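Local coordinates for 3-oxoacyl-[acyl-carrier-protein] synthase 3 (Micrococcus luteus NCTC 2665, PDB 4EWP) that probably catalyses the first condensation of fatty acid synthesis, joining an acyl primer from acyl-CoA to malonyl-ACP, at residues A[124-129]-A[310-315]; A[244-249]-A[338-343]; A[274-277]-A[281-284]; A[298-303]-A[316-321]. All blocks are in the same frame, centred on the assembly; numbering follows the deposited sequence.

Contact 1 (A[124-129]-A[310-315]); sequences AGYCYG and ASIPLA
Tyr126 is the first residue of 124-129 to touch the other segment, and it meets Ile312 and Pro313 together. Its CG stands anti to the backbone N (chi1 157°), which carries the phenol across to the second helix. Pro313 covers one face of the ring, with CD over its centre. This CD sits 3.8 Å from the centroid of the Tyr126 ring, only 13° off the ring normal, a CH-pi contact. Pro313 CG continues the cover over Tyr126 CD2 at 3.7 Å. Ile312 crosses the tyrosine at about a right angle, its CG2 3.5 Å from Tyr126 CE1. The polar end of the ring is satisfied elsewhere, since Tyr126 OH is hydrogen-bonded to Gln333. One residue on, Cys127 SG reaches the other branch of Ile312, with CD1 3.8 Å away. All four side chains are buried. The segments of helices 125-138 and 311-322 run nearly perpendicular, at 83°, with axes 9.9 Å apart. The contact is consistent with the buried helical layer between the two sheets of the thiolase fold. Strand 13-22 touches Tyr126 through Ile16, and strand 269-274 touches Ile312 through Ile273.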
loop_
_atom_site.group_PDB
_atom_site.type_symbol
_atom_site.label_atom_id
_atom_site.label_comp_id
_atom_site.label_asym_id
_atom_site.label_seq_id
_atom_site.Cartn_x
_atom_site.Cartn_y
_atom_site.Cartn_z
ATOM N N ALA A 124 7.601 -8.882 3.785
ATOM C CA ALA A 124 6.747 -9.828 3.074
ATOM C C ALA A 124 6.156 -9.157 1.837
ATOM O O ALA A 124 5.383 -9.766 1.102
ATOM C CB ALA A 124 5.640 -10.371 3.977
ATOM N N GLY A 125 6.544 -7.904 1.607
ATOM C CA GLY A 125 5.918 -7.068 0.590
ATOM C C GLY A 125 5.938 -7.609 -0.834
ATOM O O GLY A 125 4.965 -7.455 -1.585
ATOM N N TYR A 126 7.042 -8.224 -1.233
ATOM C CA TYR A 126 7.102 -8.802 -2.568
ATOM C C TYR A 126 6.157 -9.996 -2.699
ATOM O O TYR A 126 5.454 -10.117 -3.698
ATOM C CB TYR A 126 8.525 -9.184 -2.927
ATOM C CG TYR A 126 8.629 -10.237 -4.001
ATOM C CD1 TYR A 126 8.728 -11.574 -3.665
ATOM C CD2 TYR A 126 8.644 -9.889 -5.342
ATOM C CE1 TYR A 126 8.838 -12.546 -4.626
ATOM C CE2 TYR A 126 8.757 -10.850 -6.321
ATOM C CZ TYR A 126 8.863 -12.183 -5.951
ATOM O OH TYR A 126 8.960 -13.168 -6.902
ATOM N N CYS A 127 6.112 -10.863 -1.689
ATOM C CA CYS A 127 5.186 -12.007 -1.717
ATOM C C CYS A 127 3.714 -11.577 -1.651
ATOM O O CYS A 127 2.848 -12.242 -2.226
ATOM C CB CYS A 127 5.509 -13.020 -0.610
ATOM S SG CYS A 127 6.993 -14.017 -0.966
ATOM N N TYR A 128 3.434 -10.478 -0.946
ATOM C CA TYR A 128 2.091 -9.879 -0.938
ATOM C C TYR A 128 1.808 -9.344 -2.342
ATOM O O TYR A 128 0.713 -9.499 -2.862
ATOM C CB TYR A 128 1.979 -8.729 0.094
ATOM C CG TYR A 128 1.409 -9.120 1.446
ATOM C CD1 TYR A 128 2.067 -10.044 2.272
ATOM C CD2 TYR A 128 0.221 -8.553 1.913
ATOM C CE1 TYR A 128 1.544 -10.406 3.526
ATOM C CE2 TYR A 128 -0.316 -8.911 3.156
ATOM C CZ TYR A 128 0.345 -9.829 3.959
ATOM O OH TYR A 128 -0.189 -10.171 5.184
ATOM N N GLY A 129 2.816 -8.715 -2.951
ATOM C CA GLY A 129 2.688 -8.206 -4.307
ATOM C C GLY A 129 2.353 -9.325 -5.280
ATOM O O GLY A 129 1.507 -9.175 -6.152
ATOM N N ALA A 310 12.852 -6.174 -1.438
ATOM C CA ALA A 310 13.703 -6.425 -2.582
ATOM C C ALA A 310 14.343 -7.809 -2.496
ATOM O O ALA A 310 14.794 -8.359 -3.511
ATOM C CB ALA A 310 14.794 -5.366 -2.653
ATOM N N SER A 311 14.400 -8.371 -1.291
ATOM C CA SER A 311 15.334 -9.478 -1.061
ATOM C C SER A 311 15.088 -10.714 -1.938
ATOM O O SER A 311 16.027 -11.262 -2.520
ATOM C CB SER A 311 15.420 -9.852 0.421
ATOM O OG SER A 311 14.454 -10.820 0.779
ATOM N N ILE A 312 13.837 -11.144 -2.057
ATOM C CA ILE A 312 13.567 -12.383 -2.775
ATOM C C ILE A 312 13.796 -12.282 -4.287
ATOM O O ILE A 312 14.477 -13.132 -4.865
ATOM C CB ILE A 312 12.168 -12.920 -2.464
ATOM C CG1 ILE A 312 12.138 -13.439 -1.022
ATOM C CG2 ILE A 312 11.778 -14.024 -3.452
ATOM C CD1 ILE A 312 10.730 -13.789 -0.516
ATOM N N PRO A 313 13.228 -11.248 -4.936
ATOM C CA PRO A 313 13.498 -11.171 -6.379
ATOM C C PRO A 313 14.978 -10.940 -6.680
ATOM O O PRO A 313 15.477 -11.478 -7.676
ATOM C CB PRO A 313 12.632 -9.986 -6.858
ATOM C CG PRO A 313 12.299 -9.192 -5.596
ATOM C CD PRO A 313 12.309 -10.189 -4.462
ATOM N N LEU A 314 15.677 -10.177 -5.836
ATOM C CA LEU A 314 17.121 -10.011 -6.017
ATOM C C LEU A 314 17.841 -11.363 -5.960
ATOM O O LEU A 314 18.706 -11.652 -6.791
ATOM C CB LEU A 314 17.718 -9.048 -4.981
ATOM C CG LEU A 314 17.576 -7.541 -5.211
ATOM C CD1 LEU A 314 18.205 -6.777 -4.058
ATOM C CD2 LEU A 314 18.228 -7.127 -6.542
ATOM N N ALA A 315 17.471 -12.191 -4.987
ATOM C CA ALA A 315 18.112 -13.496 -4.804
ATOM C C ALA A 315 17.734 -14.429 -5.945
ATOM O O ALA A 315 18.549 -15.225 -6.406
ATOM C CB ALA A 315 17.712 -14.108 -3.474
#

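Contact 2 (A[244-249]-A[338-343]); sequences FRWAVW and AGLVYG
Leu340 lies over the indole of Trp246 and makes most of the contact from its segment. A cis peptide bond precedes it, following Gly339. The CG of Leu340 is anti to its carbonyl carbon (chi1 -69°), which brings both methyls over the indole. CD1 sits 3.8 Å from the centroid of the five-membered ring of Trp246, 11° off the normal, as a CH-pi contact. The rest of the side chain covers the six-membered ring, with Leu340 CB 3.8 Å from Trp246 CZ2 and Leu340 CD2 4.0 Å from Trp246 CZ3. Here the chain turns from the loop after strand 330-337 into strand 341-348. These are antiparallel neighbours in the C-terminal five-stranded sheet of the thiolase-like fold, and helix 240-262 packs on them through Trp246. Next, Val341 turns its side chain away and offers its backbone. Val341 O lies at the edge of the indole, in its plane, 3.6 Å from Trp246 CH2. Tyr342 points back toward the helix, and its CD1 comes obliquely to 4.3 Å from Trp246 CZ2. Met251, further along the helix, touches both Trp246 and Tyr342. Phe336 of strand 330-337 also packs on Trp246, and Pro113 of the second subunit packs on Tyr342.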
loop_
_atom_site.group_PDB
_atom_site.type_symbol
_atom_site.label_atom_id
_atom_site.label_comp_id
_atom_site.label_asym_id
_atom_site.label_seq_id
_atom_site.Cartn_x
_atom_site.Cartn_y
_atom_site.Cartn_z
ATOM N N PHE A 244 13.918 -14.419 15.355
ATOM C CA PHE A 244 14.505 -15.723 15.013
ATOM C C PHE A 244 13.550 -16.886 15.294
ATOM O O PHE A 244 13.328 -17.738 14.429
ATOM C CB PHE A 244 15.833 -15.953 15.740
ATOM C CG PHE A 244 16.474 -17.285 15.418
ATOM C CD1 PHE A 244 17.348 -17.411 14.341
ATOM C CD2 PHE A 244 16.186 -18.415 16.180
ATOM C CE1 PHE A 244 17.934 -18.640 14.039
ATOM C CE2 PHE A 244 16.762 -19.641 15.877
ATOM C CZ PHE A 244 17.642 -19.752 14.805
ATOM N N ARG A 245 12.996 -16.932 16.504
ATOM C CA ARG A 245 12.065 -18.000 16.867
ATOM C C ARG A 245 10.874 -18.056 15.920
ATOM O O ARG A 245 10.439 -19.134 15.510
ATOM C CB ARG A 245 11.584 -17.857 18.314
ATOM C CG ARG A 245 12.604 -18.299 19.321
ATOM C CD ARG A 245 12.032 -18.360 20.720
ATOM N NE ARG A 245 11.600 -17.056 21.188
ATOM C CZ ARG A 245 12.374 -16.213 21.857
ATOM N NH1 ARG A 245 13.624 -16.530 22.135
ATOM N NH2 ARG A 245 11.899 -15.043 22.246
ATOM N N TRP A 246 10.352 -16.893 15.563
ATOM C CA TRP A 246 9.207 -16.826 14.652
ATOM C C TRP A 246 9.645 -17.140 13.213
ATOM O O TRP A 246 9.087 -18.018 12.547
ATOM C CB TRP A 246 8.552 -15.434 14.766
ATOM C CG TRP A 246 7.448 -15.148 13.801
ATOM C CD1 TRP A 246 6.164 -15.599 13.872
ATOM C CD2 TRP A 246 7.515 -14.308 12.632
ATOM N NE1 TRP A 246 5.434 -15.113 12.810
ATOM C CE2 TRP A 246 6.240 -14.320 12.036
ATOM C CE3 TRP A 246 8.529 -13.552 12.037
ATOM C CZ2 TRP A 246 5.954 -13.612 10.876
ATOM C CZ3 TRP A 246 8.251 -12.856 10.886
ATOM C CH2 TRP A 246 6.969 -12.881 10.318
ATOM N N ALA A 247 10.663 -16.423 12.753
ATOM C CA ALA A 247 11.156 -16.541 11.380
ATOM C C ALA A 247 11.422 -17.975 10.947
ATOM O O ALA A 247 11.202 -18.337 9.787
ATOM C CB ALA A 247 12.424 -15.717 11.210
ATOM N N VAL A 248 11.937 -18.777 11.871
ATOM C CA VAL A 248 12.337 -20.143 11.568
ATOM C C VAL A 248 11.223 -21.145 11.851
ATOM O O VAL A 248 10.778 -21.841 10.949
ATOM C CB VAL A 248 13.590 -20.556 12.382
ATOM C CG1 VAL A 248 13.887 -22.037 12.188
ATOM C CG2 VAL A 248 14.786 -19.706 11.984
ATOM N N TRP A 249 10.773 -21.210 13.102
ATOM C CA TRP A 249 9.862 -22.266 13.539
ATOM C C TRP A 249 8.400 -22.006 13.176
ATOM O O TRP A 249 7.622 -22.948 13.020
ATOM C CB TRP A 249 10.022 -22.495 15.041
ATOM C CG TRP A 249 11.472 -22.503 15.419
ATOM C CD1 TRP A 249 12.163 -21.507 16.046
ATOM C CD2 TRP A 249 12.422 -23.522 15.126
ATOM N NE1 TRP A 249 13.479 -21.856 16.187
ATOM C CE2 TRP A 249 13.667 -23.091 15.626
ATOM C CE3 TRP A 249 12.343 -24.768 14.498
ATOM C CZ2 TRP A 249 14.823 -23.857 15.521
ATOM C CZ3 TRP A 249 13.487 -25.528 14.399
ATOM C CH2 TRP A 249 14.713 -25.069 14.908
ATOM N N ALA A 338 7.887 -7.059 9.529
ATOM C CA ALA A 338 7.142 -6.231 10.484
ATOM C C ALA A 338 5.620 -6.296 10.272
ATOM O O ALA A 338 5.131 -6.240 9.144
ATOM C CB ALA A 338 7.629 -4.788 10.420
ATOM N N GLY A 339 4.872 -6.425 11.360
ATOM C CA GLY A 339 3.430 -6.542 11.248
ATOM C C GLY A 339 2.782 -7.226 12.435
ATOM O O GLY A 339 1.987 -6.611 13.157
ATOM N N LEU A 340 3.098 -8.506 12.639
ATOM C CA LEU A 340 3.967 -9.261 11.750
ATOM C C LEU A 340 3.160 -9.704 10.521
ATOM O O LEU A 340 1.952 -9.912 10.609
ATOM C CB LEU A 340 4.519 -10.474 12.499
ATOM C CG LEU A 340 5.525 -10.237 13.641
ATOM C CD1 LEU A 340 5.681 -11.474 14.534
ATOM C CD2 LEU A 340 6.876 -9.821 13.080
ATOM N N VAL A 341 3.824 -9.826 9.375
ATOM C CA VAL A 341 3.176 -10.342 8.170
ATOM C C VAL A 341 4.077 -11.341 7.442
ATOM O O VAL A 341 5.303 -11.305 7.583
ATOM C CB VAL A 341 2.757 -9.215 7.190
ATOM C CG1 VAL A 341 1.678 -8.330 7.813
ATOM C CG2 VAL A 341 3.976 -8.391 6.746
ATOM N N TYR A 342 3.459 -12.224 6.659
ATOM C CA TYR A 342 4.187 -13.207 5.865
ATOM C C TYR A 342 3.426 -13.593 4.597
ATOM O O TYR A 342 2.205 -13.506 4.548
ATOM C CB TYR A 342 4.424 -14.467 6.687
ATOM C CG TYR A 342 3.154 -15.120 7.189
ATOM C CD1 TYR A 342 2.679 -14.877 8.474
ATOM C CD2 TYR A 342 2.430 -15.979 6.377
ATOM C CE1 TYR A 342 1.520 -15.484 8.938
ATOM C CE2 TYR A 342 1.274 -16.585 6.829
ATOM C CZ TYR A 342 0.822 -16.332 8.108
ATOM O OH TYR A 342 -0.331 -16.945 8.547
ATOM N N GLY A 343 4.156 -14.056 3.589
ATOM C CA GLY A 343 3.546 -14.542 2.364
ATOM C C GLY A 343 4.446 -15.566 1.682
ATOM O O GLY A 343 5.679 -15.426 1.704
#

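Contact 3 (A[274-277]-A[281-284]); sequences PHQA and IIDE
Gln276 and Ile282 are brought together by a bend in the glutamine chain. Gln276 CB points away from the helix, but CG lies beside the backbone N (chi1 -62°) and the chain folds again at chi2 (-64°). The amide therefore swings back over the end of Ile282. Ile282 has its CG1 branch extended, and CD1 reaches the amide. This methyl lies 3.3 Å from Gln276 OE1 and 3.5 Å from Gln276 NE2. The same fold lets Gln276 NE2 donate to Pro274 O at 2.8 Å, with an N-H...O angle of 150°. The acceptor lies near the plane of the Gln276 amide. NE2 also bonds to Ala298 O, while OE1 accepts from Ile301 N. The buried amide thus bonds three backbone groups and ties 274-277 to 298-303. Bonds at both its ends would hold its rotation and orientation. Gln276 is the centre of an inverse gamma turn, closed by a weak bond from Ala277 N to His275 O. The turn follows strand 269-274 and leads toward helix 279-288 in the C-terminal half of the thiolase-like fold. It carries His275, a predicted active-site residue, and enters the predicted ACP-binding region. His275 lies close to Cys123 and Asn306, an arrangement consistent with the Cys-His-Asn triad of FabH enzymes. Ser311 OG is hydrogen-bonded to both His275 ND1 and Gln276 N. Two apolar contacts add to this. The CG2 branch of Ile282 meets Pro274 CG at 4.1 Å, the two side chains crossing at about a right angle. Ala277 CB touches Ile281 CD1, also at 4.1 Å.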
loop_
_atom_site.group_PDB
_atom_site.type_symbol
_atom_site.label_atom_id
_atom_site.label_comp_id
_atom_site.label_asym_id
_atom_site.label_seq_id
_atom_site.Cartn_x
_atom_site.Cartn_y
_atom_site.Cartn_z
ATOM N N PRO A 274 14.122 -18.060 0.478
ATOM C CA PRO A 274 13.463 -17.298 1.536
ATOM C C PRO A 274 13.937 -15.850 1.499
ATOM O O PRO A 274 15.034 -15.544 1.018
ATOM C CB PRO A 274 13.947 -17.991 2.822
ATOM C CG PRO A 274 15.307 -18.530 2.447
ATOM C CD PRO A 274 15.204 -18.924 0.988
ATOM N N HIS A 275 13.091 -14.961 1.981
ATOM C CA HIS A 275 13.514 -13.618 2.303
ATOM C C HIS A 275 14.873 -13.674 3.020
ATOM O O HIS A 275 15.068 -14.487 3.933
ATOM C CB HIS A 275 12.456 -13.010 3.199
ATOM C CG HIS A 275 12.942 -11.856 4.010
ATOM N ND1 HIS A 275 13.511 -10.738 3.441
ATOM C CD2 HIS A 275 12.935 -11.641 5.344
ATOM C CE1 HIS A 275 13.836 -9.884 4.393
ATOM N NE2 HIS A 275 13.503 -10.411 5.558
ATOM N N GLN A 276 15.803 -12.811 2.604
ATOM C CA GLN A 276 17.176 -12.811 3.108
ATOM C C GLN A 276 17.310 -12.047 4.430
ATOM O O GLN A 276 17.909 -10.968 4.487
ATOM C CB GLN A 276 18.120 -12.204 2.067
ATOM C CG GLN A 276 18.178 -12.977 0.745
ATOM C CD GLN A 276 18.737 -14.394 0.907
ATOM O OE1 GLN A 276 19.940 -14.579 1.104
ATOM N NE2 GLN A 276 17.862 -15.397 0.813
ATOM N N ALA A 277 16.756 -12.618 5.495
ATOM C CA ALA A 277 16.685 -11.925 6.772
ATOM C C ALA A 277 18.012 -12.021 7.531
ATOM O O ALA A 277 18.459 -11.063 8.176
ATOM C CB ALA A 277 15.540 -12.498 7.607
ATOM N N ILE A 281 19.041 -17.547 10.079
ATOM C CA ILE A 281 17.648 -17.891 9.798
ATOM C C ILE A 281 17.528 -18.769 8.538
ATOM O O ILE A 281 16.829 -19.789 8.541
ATOM C CB ILE A 281 16.759 -16.652 9.659
ATOM C CG1 ILE A 281 16.517 -16.030 11.040
ATOM C CG2 ILE A 281 15.440 -17.030 9.001
ATOM C CD1 ILE A 281 15.768 -14.712 11.011
ATOM N N ILE A 282 18.207 -18.368 7.465
ATOM C CA ILE A 282 18.174 -19.124 6.216
ATOM C C ILE A 282 18.609 -20.580 6.423
ATOM O O ILE A 282 17.910 -21.504 5.995
ATOM C CB ILE A 282 19.061 -18.482 5.134
ATOM C CG1 ILE A 282 18.581 -17.073 4.791
ATOM C CG2 ILE A 282 19.078 -19.345 3.871
ATOM C CD1 ILE A 282 19.506 -16.360 3.808
ATOM N N ASP A 283 19.762 -20.785 7.061
ATOM C CA ASP A 283 20.259 -22.143 7.302
ATOM C C ASP A 283 19.272 -23.009 8.093
ATOM O O ASP A 283 18.946 -24.120 7.685
ATOM C CB ASP A 283 21.592 -22.117 8.049
ATOM C CG ASP A 283 22.700 -21.474 7.249
ATOM O OD1 ASP A 283 22.508 -21.267 6.040
ATOM O OD2 ASP A 283 23.766 -21.185 7.831
ATOM N N GLU A 284 18.803 -22.492 9.227
ATOM C CA GLU A 284 17.947 -23.254 10.123
ATOM C C GLU A 284 16.629 -23.578 9.423
ATOM O O GLU A 284 16.073 -24.676 9.573
ATOM C CB GLU A 284 17.709 -22.467 11.413
ATOM C CG GLU A 284 17.191 -23.294 12.570
ATOM C CD GLU A 284 18.017 -24.540 12.814
ATOM O OE1 GLU A 284 19.223 -24.413 13.112
ATOM O OE2 GLU A 284 17.454 -25.650 12.698
#

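Contact 4 (A[298-303]-A[316-321])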
loop_
_atom_site.group_PDB
_atom_site.type_symbol
_atom_site.label_atom_id
_atom_site.label_comp_id
_atom_site.label_asym_id
_atom_site.label_seq_id
_atom_site.Cartn_x
_atom_site.Cartn_y
_atom_site.Cartn_z
ATOM N N ALA A 298 19.001 -19.898 -1.804
ATOM C CA ALA A 298 19.446 -18.507 -1.973
ATOM C C ALA A 298 20.170 -17.974 -0.727
ATOM O O ALA A 298 19.627 -18.020 0.376
ATOM C CB ALA A 298 18.263 -17.606 -2.311
ATOM N N ARG A 299 21.377 -17.452 -0.904
ATOM C CA ARG A 299 22.107 -16.840 0.210
ATOM C C ARG A 299 22.702 -15.488 -0.177
ATOM O O ARG A 299 23.751 -15.092 0.326
ATOM C CB ARG A 299 23.222 -17.768 0.717
ATOM C CG ARG A 299 22.740 -19.121 1.194
ATOM C CD ARG A 299 23.864 -19.945 1.817
ATOM N NE ARG A 299 23.492 -21.353 1.805
ATOM C CZ ARG A 299 22.883 -21.948 2.813
ATOM N NH1 ARG A 299 22.631 -21.254 3.898
ATOM N NH2 ARG A 299 22.543 -23.223 2.743
ATOM N N ASP A 300 22.032 -14.793 -1.085
ATOM C CA ASP A 300 22.449 -13.463 -1.510
ATOM C C ASP A 300 22.818 -12.526 -0.341
ATOM O O ASP A 300 23.641 -11.619 -0.502
ATOM C CB ASP A 300 21.330 -12.817 -2.338
ATOM C CG ASP A 300 21.816 -11.649 -3.162
ATOM O OD1 ASP A 300 23.009 -11.629 -3.542
ATOM O OD2 ASP A 300 20.998 -10.750 -3.444
ATOM N N ILE A 301 22.201 -12.732 0.823
ATOM C CA ILE A 301 22.418 -11.858 1.981
ATOM C C ILE A 301 23.898 -11.564 2.305
ATOM O O ILE A 301 24.221 -10.482 2.798
ATOM C CB ILE A 301 21.734 -12.420 3.250
ATOM C CG1 ILE A 301 21.533 -11.311 4.288
ATOM C CG2 ILE A 301 22.544 -13.558 3.836
ATOM C CD1 ILE A 301 21.179 -11.833 5.657
ATOM N N ALA A 302 24.791 -12.519 2.029
ATOM C CA ALA A 302 26.213 -12.346 2.345
ATOM C C ALA A 302 26.840 -11.120 1.681
ATOM O O ALA A 302 27.723 -10.484 2.259
ATOM C CB ALA A 302 27.008 -13.601 1.981
ATOM N N ASP A 303 26.392 -10.802 0.466
ATOM C CA ASP A 303 26.957 -9.686 -0.297
ATOM C C ASP A 303 26.002 -8.509 -0.417
ATOM O O ASP A 303 26.437 -7.379 -0.639
ATOM C CB ASP A 303 27.359 -10.134 -1.698
ATOM C CG ASP A 303 28.251 -11.356 -1.681
ATOM O OD1 ASP A 303 29.431 -11.216 -1.313
ATOM O OD2 ASP A 303 27.769 -12.456 -2.026
ATOM N N MET A 316 16.488 -14.329 -6.400
ATOM C CA MET A 316 16.023 -15.141 -7.522
ATOM C C MET A 316 16.829 -14.792 -8.760
ATOM O O MET A 316 17.270 -15.677 -9.514
ATOM C CB MET A 316 14.545 -14.876 -7.800
ATOM C CG MET A 316 13.993 -15.731 -8.917
ATOM S SD MET A 316 12.362 -15.182 -9.420
ATOM C CE MET A 316 11.426 -15.500 -7.922
ATOM N N HIS A 317 17.016 -13.489 -8.960
ATOM C CA HIS A 317 17.796 -12.981 -10.079
ATOM C C HIS A 317 19.221 -13.532 -10.047
ATOM O O HIS A 317 19.755 -13.959 -11.076
ATOM C CB HIS A 317 17.801 -11.457 -10.059
ATOM C CG HIS A 317 18.513 -10.826 -11.218
ATOM N ND1 HIS A 317 19.882 -10.656 -11.250
ATOM C CD2 HIS A 317 18.039 -10.273 -12.364
ATOM C CE1 HIS A 317 20.223 -10.054 -12.377
ATOM N NE2 HIS A 317 19.122 -9.801 -13.066
ATOM N N ARG A 318 19.835 -13.533 -8.871
ATOM C CA ARG A 318 21.184 -14.054 -8.746
ATOM C C ARG A 318 21.222 -15.563 -8.959
ATOM O O ARG A 318 22.153 -16.079 -9.559
ATOM C CB ARG A 318 21.796 -13.699 -7.392
ATOM C CG ARG A 318 23.206 -14.254 -7.203
ATOM C CD ARG A 318 23.795 -13.796 -5.886
ATOM N NE ARG A 318 25.160 -14.283 -5.694
ATOM C CZ ARG A 318 25.927 -13.971 -4.652
ATOM N NH1 ARG A 318 25.468 -13.165 -3.707
ATOM N NH2 ARG A 318 27.154 -14.469 -4.556
ATOM N N LEU A 319 20.208 -16.268 -8.470
ATOM C CA LEU A 319 20.145 -17.712 -8.652
ATOM C C LEU A 319 20.163 -18.076 -10.132
ATOM O O LEU A 319 20.847 -19.018 -10.546
ATOM C CB LEU A 319 18.880 -18.266 -8.000
ATOM C CG LEU A 319 19.116 -19.381 -6.991
ATOM C CD1 LEU A 319 20.305 -19.028 -6.110
ATOM C CD2 LEU A 319 17.877 -19.636 -6.150
ATOM N N LEU A 320 19.403 -17.325 -10.929
ATOM C CA LEU A 320 19.251 -17.633 -12.350
ATOM C C LEU A 320 20.491 -17.283 -13.154
ATOM O O LEU A 320 20.837 -17.986 -14.103
ATOM C CB LEU A 320 18.028 -16.933 -12.925
ATOM C CG LEU A 320 16.743 -17.581 -12.414
ATOM C CD1 LEU A 320 15.526 -16.671 -12.569
ATOM C CD2 LEU A 320 16.532 -18.951 -13.068
ATOM N N GLU A 321 21.165 -16.201 -12.788
ATOM C CA GLU A 321 22.414 -15.893 -13.456
ATOM C C GLU A 321 23.435 -16.992 -13.185
ATOM O O GLU A 321 24.061 -17.498 -14.111
ATOM C CB GLU A 321 22.945 -14.529 -13.038
ATOM C CG GLU A 321 22.441 -13.399 -13.913
ATOM C CD GLU A 321 23.305 -12.163 -13.798
ATOM O OE1 GLU A 321 24.251 -12.180 -12.977
ATOM O OE2 GLU A 321 23.039 -11.181 -14.527
#
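The segment 298-303 passes from the loop after strand 296-297 into the short helix 301-304 alongside helix 311-322, with Ala298 CA 6.8 Å from Leu319 CA and Asp300 CA 7.4 Å from Arg318 CA. Arg318 ties both loop and short helix to its own helix, with a chain fully extended from CG to NE. Its NH1 is held by two carboxylates. One bond goes to Asp300 OD1 at 2.9 Å, with an angle of 161°, and uses the anti lone pair of that oxygen. The other goes to Asp303 OD2, also 2.9 Å from NH1. NH2 adds a longer, more bent bond to the same Asp303 OD2 at 3.3 Å, an end-on grip on one oxygen. Both acceptor oxygens lie near the guanidinium plane. The Asp300 carboxylate is turned 87° from it, and that of Asp303 45°. One residue along the helix, Leu319 packs on the loop, with CD1 4.3 Å from Ala298 CA, and also on strand 269-274. Asp300 OD2 has a second partner in Arg23, and Arg318 NE is paired with Glu322. The three acids and two arginines thus form a connected charge network. Such pairing would favour the charged forms of these groups, and the several bonds probably fix the orientation of the guanidinium.

In the fold
Contact 1 lies deepest, about 4 Å from the centre of the chain, while the centres of contacts 2, 3 and 4 lie 13 to 14 Å out. Contacts 1 and 4 use successive parts of helix 311-322. The inner part packs by ring, proline and methyl groups, whereas the outer part adds salt bridges from a partly exposed arginine to one buried and one partly exposed aspartate. Contact 2 is also apolar, but it joins a helix to a strand near the second subunit. Contact 3 mixes methyl packing with a buried amide. Contacts 1 and 3 each touch all the others. Polar bonds join contact 3 to contacts 1 and 4, and apolar packing joins it to contact 2. Contacts 2 and 4 do not touch.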